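Local atomic coordinates of putative isocitrate dehydrogenase, NAD-dependent (Methylococcus capsulatus, PDB entry 6LKY), a protein that probably catalyses the NAD-dependent oxidative decarboxylation of isocitrate, with magnesium as the likely cofactor, as in related dehydrogenases. Residues 2-7 / 289-294; 25-30 / 298-303; 207-212 / 218-223. The protein carries 1 engineered substitution. All coordinates share one frame; numbering follows the deposited sequence. Where two conformers were deposited one is given.

Contact 1. Residues 2-7 / 289-294; sequences HKITLI and EHIGEP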
loop_
_atom_site.group_PDB
_atom_site.type_symbol
_atom_site.label_atom_id
_atom_site.label_comp_id
_atom_site.label_asym_id
_atom_site.label_seq_id
_atom_site.Cartn_x
_atom_site.Cartn_y
_atom_site.Cartn_z
ATOM N N HIS A 2 15.864 27.293 -22.985
ATOM C CA HIS A 2 16.021 26.148 -22.085
ATOM C C HIS A 2 16.506 24.918 -22.837
ATOM O O HIS A 2 15.836 24.453 -23.767
ATOM C CB HIS A 2 14.705 25.819 -21.386
ATOM C CG HIS A 2 14.175 26.924 -20.534
ATOM N ND1 HIS A 2 14.742 27.268 -19.326
ATOM C CD2 HIS A 2 13.108 27.739 -20.698
ATOM C CE1 HIS A 2 14.054 28.259 -18.787
ATOM N NE2 HIS A 2 13.055 28.562 -19.599
ATOM N N LYS A 3 17.642 24.367 -22.407
ATOM C CA LYS A 3 18.161 23.111 -22.933
ATOM C C LYS A 3 17.858 21.984 -21.943
ATOM O O LYS A 3 18.339 22.009 -20.804
ATOM C CB LYS A 3 19.662 23.205 -23.196
ATOM C CG LYS A 3 20.209 21.971 -23.888
ATOM C CD LYS A 3 21.656 22.151 -24.303
ATOM C CE LYS A 3 22.116 20.957 -25.102
ATOM N NZ LYS A 3 23.579 20.999 -25.353
ATOM N N ILE A 4 17.112 20.974 -22.399
ATOM C CA ILE A 4 16.521 19.961 -21.529
ATOM C C ILE A 4 16.812 18.574 -22.083
ATOM O O ILE A 4 16.521 18.299 -23.256
ATOM C CB ILE A 4 15.003 20.167 -21.403
ATOM C CG1 ILE A 4 14.709 21.453 -20.631
ATOM C CG2 ILE A 4 14.332 18.926 -20.790
ATOM C CD1 ILE A 4 13.257 21.775 -20.545
ATOM N N THR A 5 17.357 17.688 -21.239
ATOM C CA THR A 5 17.587 16.312 -21.671
ATOM C C THR A 5 16.250 15.596 -21.817
ATOM O O THR A 5 15.375 15.730 -20.959
ATOM C CB THR A 5 18.486 15.573 -20.677
ATOM O OG1 THR A 5 19.766 16.215 -20.618
ATOM C CG2 THR A 5 18.670 14.106 -21.090
ATOM N N LEU A 6 16.071 14.879 -22.928
ATOM C CA LEU A 6 14.796 14.262 -23.277
ATOM C C LEU A 6 14.998 12.766 -23.470
ATOM O O LEU A 6 15.803 12.348 -24.312
ATOM C CB LEU A 6 14.219 14.889 -24.549
ATOM C CG LEU A 6 12.894 14.338 -25.078
ATOM C CD1 LEU A 6 11.775 14.677 -24.104
ATOM C CD2 LEU A 6 12.578 14.890 -26.478
ATOM N N ILE A 7 14.258 11.966 -22.716
ATOM C CA ILE A 7 14.378 10.515 -22.758
ATOM C C ILE A 7 13.020 9.929 -23.124
ATOM O O ILE A 7 12.107 9.884 -22.300
ATOM C CB ILE A 7 14.879 9.949 -21.418
ATOM C CG1 ILE A 7 16.243 10.557 -21.054
ATOM C CG2 ILE A 7 14.895 8.425 -21.482
ATOM C CD1 ILE A 7 16.779 10.134 -19.677
ATOM N N GLU A 289 6.923 24.850 -14.653
ATOM C CA GLU A 289 6.893 25.640 -13.428
ATOM C C GLU A 289 8.265 25.691 -12.770
ATOM O O GLU A 289 8.732 26.761 -12.363
ATOM C CB GLU A 289 5.867 25.071 -12.455
ATOM C CG GLU A 289 5.860 25.782 -11.117
ATOM C CD GLU A 289 5.409 24.879 -9.989
ATOM O OE1 GLU A 289 6.253 24.535 -9.134
ATOM O OE2 GLU A 289 4.214 24.503 -9.966
ATOM N N HIS A 290 8.932 24.538 -12.661
ATOM C CA HIS A 290 10.245 24.504 -12.018
ATOM C C HIS A 290 11.258 25.431 -12.701
ATOM O O HIS A 290 12.079 26.058 -12.026
ATOM C CB HIS A 290 10.780 23.077 -11.980
ATOM C CG HIS A 290 12.068 22.945 -11.233
ATOM N ND1 HIS A 290 12.130 22.922 -9.853
ATOM C CD2 HIS A 290 13.347 22.843 -11.670
ATOM C CE1 HIS A 290 13.393 22.804 -9.477
ATOM N NE2 HIS A 290 14.152 22.755 -10.559
ATOM N N ILE A 291 11.250 25.500 -14.034
ATOM C CA ILE A 291 12.291 26.241 -14.744
ATOM C C ILE A 291 11.881 27.694 -14.964
ATOM O O ILE A 291 12.501 28.407 -15.760
ATOM C CB ILE A 291 12.626 25.577 -16.091
ATOM C CG1 ILE A 291 11.380 25.523 -16.971
ATOM C CG2 ILE A 291 13.222 24.197 -15.870
ATOM C CD1 ILE A 291 11.643 24.979 -18.362
ATOM N N GLY A 292 10.836 28.141 -14.274
ATOM C CA GLY A 292 10.461 29.539 -14.306
ATOM C C GLY A 292 9.525 29.899 -15.441
ATOM O O GLY A 292 9.626 30.986 -16.013
ATOM N N GLU A 293 8.600 29.003 -15.771
ATOM C CA GLU A 293 7.556 29.268 -16.764
ATOM C C GLU A 293 6.183 28.958 -16.178
ATOM O O GLU A 293 5.421 28.161 -16.736
ATOM C CB GLU A 293 7.811 28.450 -18.026
ATOM C CG GLU A 293 9.103 28.815 -18.740
ATOM C CD GLU A 293 8.976 30.072 -19.595
ATOM O OE1 GLU A 293 7.862 30.641 -19.670
ATOM O OE2 GLU A 293 9.997 30.485 -20.198
ATOM N N PRO A 294 5.819 29.603 -15.063
ATOM C CA PRO A 294 4.580 29.212 -14.362
ATOM C C PRO A 294 3.311 29.444 -15.157
ATOM O O PRO A 294 2.349 28.676 -15.018
ATOM C CB PRO A 294 4.594 30.089 -13.101
ATOM C CG PRO A 294 5.494 31.240 -13.432
ATOM C CD PRO A 294 6.523 30.706 -14.383
#
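The carbonyl oxygen of Ile-291 is met by the imidazole of His-2, with His-2 CE1 3.4 Å from Ile-291 O. Because the nearest ring atom is a carbon, the approach is close without being a conventional hydrogen bond. The same residue also covers the ring from one side. Ile-291 CD1 sits 3.8 Å from the centroid of the His-2 ring and 6° off the normal, a CH-pi contact almost exactly over the middle of the face. The side chain gets there by placing CG1 between the backbone N and the carbonyl carbon (chi1 60°) and then running extended, which lifts CD1 onto the ring. That methyl has a second neighbour in Ile-4 CD1, which it meets tip to tip at 4.2 Å. Thus one isoleucine end fills the angle between two side chains projecting from the same side of strand 2-7.

The carboxylate of Glu-293 comes in at the edge of the imidazole, near its plane, with His-2 NE2 3.7 Å from Glu-293 OE2. Ring and carboxylate planes stand 82° apart. At that separation the pair is an electrostatic neighbour at most; a protonated histidine would probably feel a mild attraction. Val-29 touches both His-2 and Glu-293, while Ile-63, on the next strand of the sheet, packs on Ile-291.

The loop carrying these groups is shaped by Gly-292, whose positive phi makes it the C-prime residue of a Schellman motif. Its N bonds to Glu-289 O at 3.2 Å, and the N of Glu-293 returns to Leu-288 O. Glu-293 then takes the N-cap position of helix 294-310. The Schellman motif thus ends helix 278-290, and Ile-291, the first residue beyond it, lays its side chain on His-2 and Ile-4 of strand 2-7, in the mixed sheet of the isocitrate/isopropylmalate dehydrogenase fold.

Contact 2. Residues 25-30 / 298-303; sequences EATGVQ and RRIERA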
loop_
_atom_site.group_PDB
_atom_site.type_symbol
_atom_site.label_atom_id
_atom_site.label_comp_id
_atom_site.label_asym_id
_atom_site.label_seq_id
_atom_site.Cartn_x
_atom_site.Cartn_y
_atom_site.Cartn_z
ATOM N N GLU A 25 5.414 22.776 -26.625
ATOM C CA GLU A 25 5.752 23.738 -27.660
ATOM C C GLU A 25 4.554 24.606 -27.995
ATOM O O GLU A 25 4.728 25.769 -28.374
ATOM C CB GLU A 25 6.317 23.024 -28.886
ATOM C CG GLU A 25 7.829 22.792 -28.748
ATOM C CD GLU A 25 8.364 21.702 -29.659
ATOM O OE1 GLU A 25 7.561 21.113 -30.414
ATOM O OE2 GLU A 25 9.588 21.429 -29.607
ATOM N N ALA A 26 3.335 24.084 -27.804
ATOM C CA ALA A 26 2.161 24.900 -28.073
ATOM C C ALA A 26 2.083 26.112 -27.154
ATOM O O ALA A 26 1.424 27.092 -27.508
ATOM C CB ALA A 26 0.888 24.068 -27.962
ATOM N N THR A 27 2.748 26.076 -25.992
ATOM C CA THR A 27 2.691 27.209 -25.072
ATOM C C THR A 27 3.580 28.365 -25.507
ATOM O O THR A 27 3.441 29.468 -24.967
ATOM C CB THR A 27 3.119 26.795 -23.662
ATOM O OG1 THR A 27 4.507 26.441 -23.687
ATOM C CG2 THR A 27 2.300 25.622 -23.157
ATOM N N GLY A 28 4.492 28.136 -26.448
ATOM C CA GLY A 28 5.448 29.138 -26.862
ATOM C C GLY A 28 6.750 29.149 -26.097
ATOM O O GLY A 28 7.643 29.933 -26.444
ATOM N N VAL A 29 6.904 28.295 -25.084
ATOM C CA VAL A 29 8.170 28.215 -24.367
ATOM C C VAL A 29 9.255 27.669 -25.288
ATOM O O VAL A 29 9.017 26.770 -26.106
ATOM C CB VAL A 29 8.019 27.362 -23.096
ATOM C CG1 VAL A 29 9.277 27.438 -22.258
ATOM C CG2 VAL A 29 6.850 27.878 -22.281
ATOM N N GLN A 30 10.453 28.223 -25.160
ATOM C CA GLN A 30 11.580 27.885 -26.019
ATOM C C GLN A 30 12.398 26.765 -25.386
ATOM O O GLN A 30 13.012 26.964 -24.332
ATOM C CB GLN A 30 12.456 29.114 -26.246
ATOM C CG GLN A 30 11.671 30.365 -26.608
ATOM C CD GLN A 30 11.267 30.390 -28.068
ATOM O OE1 GLN A 30 12.092 30.650 -28.947
ATOM N NE2 GLN A 30 9.992 30.116 -28.338
ATOM N N ARG A 298 0.499 26.691 -16.014
ATOM C CA ARG A 298 -0.908 26.824 -15.647
ATOM C C ARG A 298 -1.810 26.677 -16.869
ATOM O O ARG A 298 -2.911 26.119 -16.771
ATOM C CB ARG A 298 -1.140 28.166 -14.951
ATOM C CG ARG A 298 -0.634 28.211 -13.511
ATOM C CD ARG A 298 -1.041 29.501 -12.813
ATOM N NE ARG A 298 -0.243 30.647 -13.251
ATOM C CZ ARG A 298 0.802 31.137 -12.586
ATOM N NH1 ARG A 298 1.189 30.588 -11.440
ATOM N NH2 ARG A 298 1.462 32.183 -13.069
ATOM N N ARG A 299 -1.358 27.176 -18.025
ATOM C CA ARG A 299 -2.126 27.035 -19.262
ATOM C C ARG A 299 -2.213 25.576 -19.696
ATOM O O ARG A 299 -3.282 25.106 -20.114
ATOM C CB ARG A 299 -1.511 27.905 -20.363
ATOM C CG ARG A 299 -1.747 29.398 -20.137
ATOM C CD ARG A 299 -0.888 30.278 -21.043
ATOM N NE ARG A 299 -1.143 29.990 -22.448
ATOM C CZ ARG A 299 -0.193 29.857 -23.365
ATOM N NH1 ARG A 299 1.075 30.019 -23.022
ATOM N NH2 ARG A 299 -0.513 29.581 -24.626
ATOM N N ILE A 300 -1.106 24.837 -19.581
ATOM C CA ILE A 300 -1.151 23.402 -19.853
ATOM C C ILE A 300 -2.171 22.728 -18.940
ATOM O O ILE A 300 -3.015 21.936 -19.390
ATOM C CB ILE A 300 0.246 22.775 -19.685
ATOM C CG1 ILE A 300 1.173 23.184 -20.822
ATOM C CG2 ILE A 300 0.156 21.245 -19.632
ATOM C CD1 ILE A 300 2.600 22.708 -20.630
ATOM N N GLU A 301 -2.117 23.043 -17.640
ATOM C CA GLU A 301 -3.005 22.356 -16.700
ATOM C C GLU A 301 -4.469 22.687 -16.974
ATOM O O GLU A 301 -5.334 21.793 -16.944
ATOM C CB GLU A 301 -2.620 22.705 -15.263
ATOM C CG GLU A 301 -3.498 22.042 -14.221
ATOM C CD GLU A 301 -2.931 22.141 -12.815
ATOM O OE1 GLU A 301 -1.837 22.728 -12.647
ATOM O OE2 GLU A 301 -3.583 21.629 -11.878
ATOM N N ARG A 302 -4.761 23.967 -17.238
ATOM C CA ARG A 302 -6.114 24.386 -17.592
ATOM C C ARG A 302 -6.610 23.660 -18.837
ATOM O O ARG A 302 -7.758 23.199 -18.883
ATOM C CB ARG A 302 -6.143 25.904 -17.801
ATOM C CG ARG A 302 -7.538 26.502 -17.930
ATOM C CD ARG A 302 -7.517 28.028 -17.967
ATOM N NE ARG A 302 -6.452 28.612 -17.151
ATOM C CZ ARG A 302 -5.540 29.467 -17.612
ATOM N NH1 ARG A 302 -5.558 29.837 -18.887
ATOM N NH2 ARG A 302 -4.609 29.951 -16.800
ATOM N N ALA A 303 -5.760 23.553 -19.859
ATOM C CA ALA A 303 -6.152 22.876 -21.093
ATOM C C ALA A 303 -6.470 21.402 -20.844
ATOM O O ALA A 303 -7.462 20.867 -21.367
ATOM C CB ALA A 303 -5.049 23.033 -22.140
#
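The backbones come nearest at Thr-27 and Ile-300, whose CA atoms are 7.5 Å apart, where the chain leaving helix 13-26 passes beside helix 294-310. Two neighbouring side chains of that second helix share the work: Arg-299 takes hold of a carbonyl, and Ile-300 packs against a methyl.

Arg-299 NH1 donates to Thr-27 O at 3.1 Å with an N-H...O angle of 171°. The oxygen lies at the guanidinium edge, practically in its plane, and the donor sits on a lone pair in the carbonyl plane, so both flat groups present their preferred directions. The arginine chain bends at chi3 (59°), which swings the guanidinium round to the carbonyl. Its other terminal nitrogen, NH2, bonds to the carbonyl of Val-337 in helix 326-337. With two carbonyls gripping different nitrogens, rotation of the group is restrained, and its positive charge probably suits the negative ends of the helices that offer them.

Beside this polar link the contact is apolar. Thr-27 CG2 lies 3.6 Å from Ile-300 CG1, the two side chains crossing at a slant. The threonine hydroxyl faces its own chain instead: OG1 is bonded to Ile-24 O and accepts a weak bond from Val-29 N at 3.3 Å. The buried oxygen is thus satisfied locally, leaving the methyl for the helix.

Gly-28 turns the chain with positive phi; a side chain at these angles would run into the Thr-27 carbonyl oxygen. That same residue is held from both ends, by its N to Glu-25 O and by Gln-30 NE2 to its own O at 3.0 Å. What results is a glycine turn at a helix exit, pinned by an arginine that ties helices 13-26, 294-310 and 326-337 together in the helical layer of this dehydrogenase fold.

Contact 3. Residues 207-212 / 218-223; sequences DACSMQ and QRFDVL. With NAD (nicotinamide-adenine-dinucleotide), chain H.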
loop_
_atom_site.group_PDB
_atom_site.type_symbol
_atom_site.label_atom_id
_atom_site.label_comp_id
_atom_site.label_asym_id
_atom_site.label_seq_id
_atom_site.Cartn_x
_atom_site.Cartn_y
_atom_site.Cartn_z
ATOM N N ASP A 207 -0.491 0.973 7.037
ATOM C CA ASP A 207 -1.686 0.190 6.670
ATOM C C ASP A 207 -2.984 0.930 7.021
ATOM O O ASP A 207 -3.915 1.017 6.197
ATOM C CB ASP A 207 -1.660 -1.206 7.318
ATOM C CG ASP A 207 -1.392 -1.169 8.828
ATOM O OD1 ASP A 207 -1.157 -0.070 9.368
ATOM O OD2 ASP A 207 -1.405 -2.250 9.476
ATOM N N ALA A 208 -3.063 1.483 8.237
ATOM C CA ALA A 208 -4.197 2.338 8.581
ATOM C C ALA A 208 -4.276 3.542 7.646
ATOM O O ALA A 208 -5.370 3.973 7.261
ATOM C CB ALA A 208 -4.095 2.791 10.043
ATOM N N CYS A 209 -3.122 4.102 7.278
ATOM C CA CYS A 209 -3.108 5.228 6.350
ATOM C C CYS A 209 -3.701 4.853 4.993
ATOM O O CYS A 209 -4.397 5.665 4.373
ATOM C CB CYS A 209 -1.682 5.739 6.185
ATOM S SG CYS A 209 -1.518 7.223 5.194
ATOM N N SER A 210 -3.415 3.639 4.511
ATOM C CA SER A 210 -3.999 3.199 3.245
ATOM C C SER A 210 -5.518 3.095 3.349
ATOM O O SER A 210 -6.251 3.538 2.446
ATOM C CB SER A 210 -3.397 1.855 2.830
ATOM O OG SER A 210 -1.979 1.923 2.770
ATOM N N MET A 211 -6.005 2.498 4.448
ATOM C CA MET A 211 -7.452 2.440 4.683
ATOM C C MET A 211 -8.057 3.844 4.673
ATOM O O MET A 211 -9.067 4.101 4.004
ATOM C CB MET A 211 -7.734 1.734 6.013
ATOM C CG MET A 211 -9.200 1.768 6.483
ATOM S SD MET A 211 -9.636 3.343 7.277
ATOM C CE MET A 211 -8.600 3.306 8.764
ATOM N N GLN A 212 -7.410 4.779 5.373
ATOM C CA GLN A 212 -7.925 6.142 5.474
ATOM C C GLN A 212 -7.916 6.834 4.118
ATOM O O GLN A 212 -8.848 7.582 3.789
ATOM C CB GLN A 212 -7.100 6.934 6.497
ATOM C CG GLN A 212 -7.487 6.616 7.962
ATOM C CD GLN A 212 -6.400 6.971 8.997
ATOM O OE1 GLN A 212 -5.518 7.789 8.732
ATOM N NE2 GLN A 212 -6.465 6.339 10.182
ATOM N N GLN A 218 -9.744 13.247 1.687
ATOM C CA GLN A 218 -9.787 14.677 1.983
ATOM C C GLN A 218 -9.046 15.033 3.262
ATOM O O GLN A 218 -8.596 16.172 3.394
ATOM C CB GLN A 218 -11.232 15.173 2.093
ATOM C CG GLN A 218 -12.069 14.929 0.869
ATOM C CD GLN A 218 -12.745 13.569 0.908
ATOM O OE1 GLN A 218 -12.426 12.727 1.754
ATOM N NE2 GLN A 218 -13.686 13.348 -0.010
ATOM N N ARG A 219 -8.878 14.086 4.186
ATOM C CA ARG A 219 -8.128 14.371 5.401
ATOM C C ARG A 219 -6.657 14.641 5.129
ATOM O O ARG A 219 -5.961 15.100 6.036
ATOM C CB ARG A 219 -8.240 13.227 6.413
ATOM C CG ARG A 219 -9.558 13.109 7.187
ATOM C CD ARG A 219 -9.306 12.515 8.567
ATOM N NE ARG A 219 -10.515 12.290 9.376
ATOM C CZ ARG A 219 -11.099 11.099 9.553
ATOM N NH1 ARG A 219 -10.586 10.006 8.983
ATOM N NH2 ARG A 219 -12.230 11.007 10.229
ATOM N N PHE A 220 -6.156 14.315 3.942
ATOM C CA PHE A 220 -4.727 14.356 3.683
ATOM C C PHE A 220 -4.343 15.622 2.939
ATOM O O PHE A 220 -5.073 16.103 2.066
ATOM C CB PHE A 220 -4.283 13.131 2.879
ATOM C CG PHE A 220 -4.325 11.867 3.671
ATOM C CD1 PHE A 220 -3.296 11.539 4.534
ATOM C CD2 PHE A 220 -5.415 11.033 3.587
ATOM C CE1 PHE A 220 -3.346 10.375 5.277
ATOM C CE2 PHE A 220 -5.478 9.872 4.328
ATOM C CZ PHE A 220 -4.449 9.540 5.173
ATOM N N ASP A 221 -3.152 16.123 3.277
ATOM C CA ASP A 221 -2.601 17.339 2.706
ATOM C C ASP A 221 -1.237 17.030 2.093
ATOM O O ASP A 221 -1.153 16.614 0.934
ATOM C CB ASP A 221 -2.524 18.416 3.797
ATOM C CG ASP A 221 -2.444 19.821 3.240
ATOM O OD1 ASP A 221 -2.351 19.982 2.006
ATOM O OD2 ASP A 221 -2.489 20.772 4.051
ATOM N N VAL A 222 -0.161 17.212 2.852
ATOM C CA VAL A 222 1.154 16.719 2.455
ATOM C C VAL A 222 1.423 15.438 3.227
ATOM O O VAL A 222 1.243 15.404 4.447
ATOM C CB VAL A 222 2.254 17.758 2.720
ATOM C CG1 VAL A 222 3.615 17.198 2.305
ATOM C CG2 VAL A 222 1.938 19.058 1.982
ATOM N N LEU A 223 1.792 14.376 2.513
ATOM C CA LEU A 223 2.278 13.138 3.112
ATOM C C LEU A 223 3.780 13.101 2.921
ATOM O O LEU A 223 4.250 13.388 1.827
ATOM C CB LEU A 223 1.663 11.913 2.438
ATOM C CG LEU A 223 0.180 11.645 2.597
ATOM C CD1 LEU A 223 -0.600 12.409 1.537
ATOM C CD2 LEU A 223 -0.052 10.147 2.494
HETATM P PA NAD H . -6.009 1.057 14.432
HETATM O O1A NAD H . -6.051 0.894 15.928
HETATM O O2A NAD H . -6.534 -0.168 13.694
HETATM O O5B NAD H . -6.892 2.346 14.113
HETATM C C5B NAD H . -7.022 2.815 12.765
HETATM C C4B NAD H . -8.331 3.592 12.644
HETATM O O4B NAD H . -9.438 2.664 12.612
HETATM C C3B NAD H . -8.537 4.483 13.871
HETATM O O3B NAD H . -9.048 5.759 13.493
HETATM C C2B NAD H . -9.551 3.706 14.695
HETATM O O2B NAD H . -10.447 4.475 15.494
HETATM C C1B NAD H . -10.363 2.925 13.674
HETATM N N9A NAD H . -10.767 1.734 14.435
HETATM C C8A NAD H . -10.134 0.471 14.043
HETATM N N7A NAD H . -11.031 -0.557 14.639
HETATM C C5A NAD H . -12.339 -0.074 14.151
HETATM C C6A NAD H . -13.653 -0.605 14.721
HETATM N N6A NAD H . -13.473 -1.741 15.625
HETATM N N1A NAD H . -14.405 0.558 15.230
HETATM C C2A NAD H . -14.475 1.544 14.146
HETATM N N3A NAD H . -13.233 2.331 14.064
HETATM C C4A NAD H . -12.188 1.388 14.474
HETATM O O3 NAD H . -4.526 1.295 13.904
HETATM P PN NAD H . -3.403 2.235 14.556
HETATM O O1N NAD H . -3.992 3.453 15.210
HETATM O O2N NAD H . -2.491 2.582 13.416
HETATM O O5D NAD H . -2.643 1.310 15.636
HETATM C C5D NAD H . -3.030 1.238 17.009
HETATM C C4D NAD H . -2.317 0.064 17.700
HETATM O O4D NAD H . -2.855 -1.208 17.252
HETATM C C3D NAD H . -0.812 0.013 17.423
HETATM O O3D NAD H . -0.101 -0.180 18.648
HETATM C C2D NAD H . -0.639 -1.211 16.533
HETATM O O2D NAD H . 0.598 -1.902 16.785
HETATM C C1D NAD H . -1.777 -2.124 16.955
HETATM N N1N NAD H . -2.096 -3.038 15.841
HETATM C C2N NAD H . -2.731 -4.250 16.371
HETATM C C3N NAD H . -3.569 -5.080 15.404
HETATM C C7N NAD H . -3.795 -6.563 15.746
HETATM O O7N NAD H . -3.482 -6.773 17.113
HETATM N N7N NAD H . -3.192 -7.588 14.879
HETATM C C4N NAD H . -3.616 -4.676 13.934
HETATM C C5N NAD H . -3.174 -3.265 13.565
HETATM C C6N NAD H . -2.649 -2.340 14.658
#
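Cys-209 leans its sulfur on the Phe-220 ring at a slant: SG is 3.6 Å from Phe-220 CE1 and 4.6 Å from the ring centroid, 57° off the normal, a sulfur-aromatic contact over neither face nor edge. With SG anti to the backbone N (chi1 -175°), the thiol also reaches Leu-223 CD2, 4.2 Å away.

Gln-212, nearly one helical turn on, meets the ring at CE2 and CZ, the latter shared with the Cys-209 sulfur. Gln-212 C lies at the ring edge, 3.9 Å from Phe-220 CE2, and its CB touches CZ. The amide oxygen beyond them is bonded to Arg-204 NE. Replacing Phe-220 with an alanine would probably leave the Cys-209 sulfur and the Gln-212 backbone without their aromatic neighbour and open a gap between helix 206-215 and strand 222-225.

The helix's other flank meets NAD: Ala-208 CB is 3.7 Å from NAD O2N, and Met-211 CE is 3.9 Å from NAD C4B. The second subunit supplies hydrogen bonds to the same cofactor. Strand 222-225 runs between strands 111-117 and 168-173, Val-172 of the latter touching both Cys-209 and Leu-223, while Ser-210 packs on helix 227-240.

Overall arrangement
Contacts 1 and 2 are neighbours, their centres 12 Å apart, and they touch: His-2 N lies 3.2 Å from Gln-30 O, a probable hydrogen bond. Strand 2-7 leads into helix 13-26, and helix 278-290 into helix 294-310, so the same two regions of the chain are joined twice. Both contacts are partly buried, and both mix polar and apolar groups, though contact 2 gains a straight arginine-to-carbonyl bond that contact 1 lacks. Contact 3 is a buried, largely apolar contact beside the cofactor, about 31 Å centre to centre from contact 1 and across the chain's middle. Contacts 1 and 3 nevertheless reach the same mixed sheet.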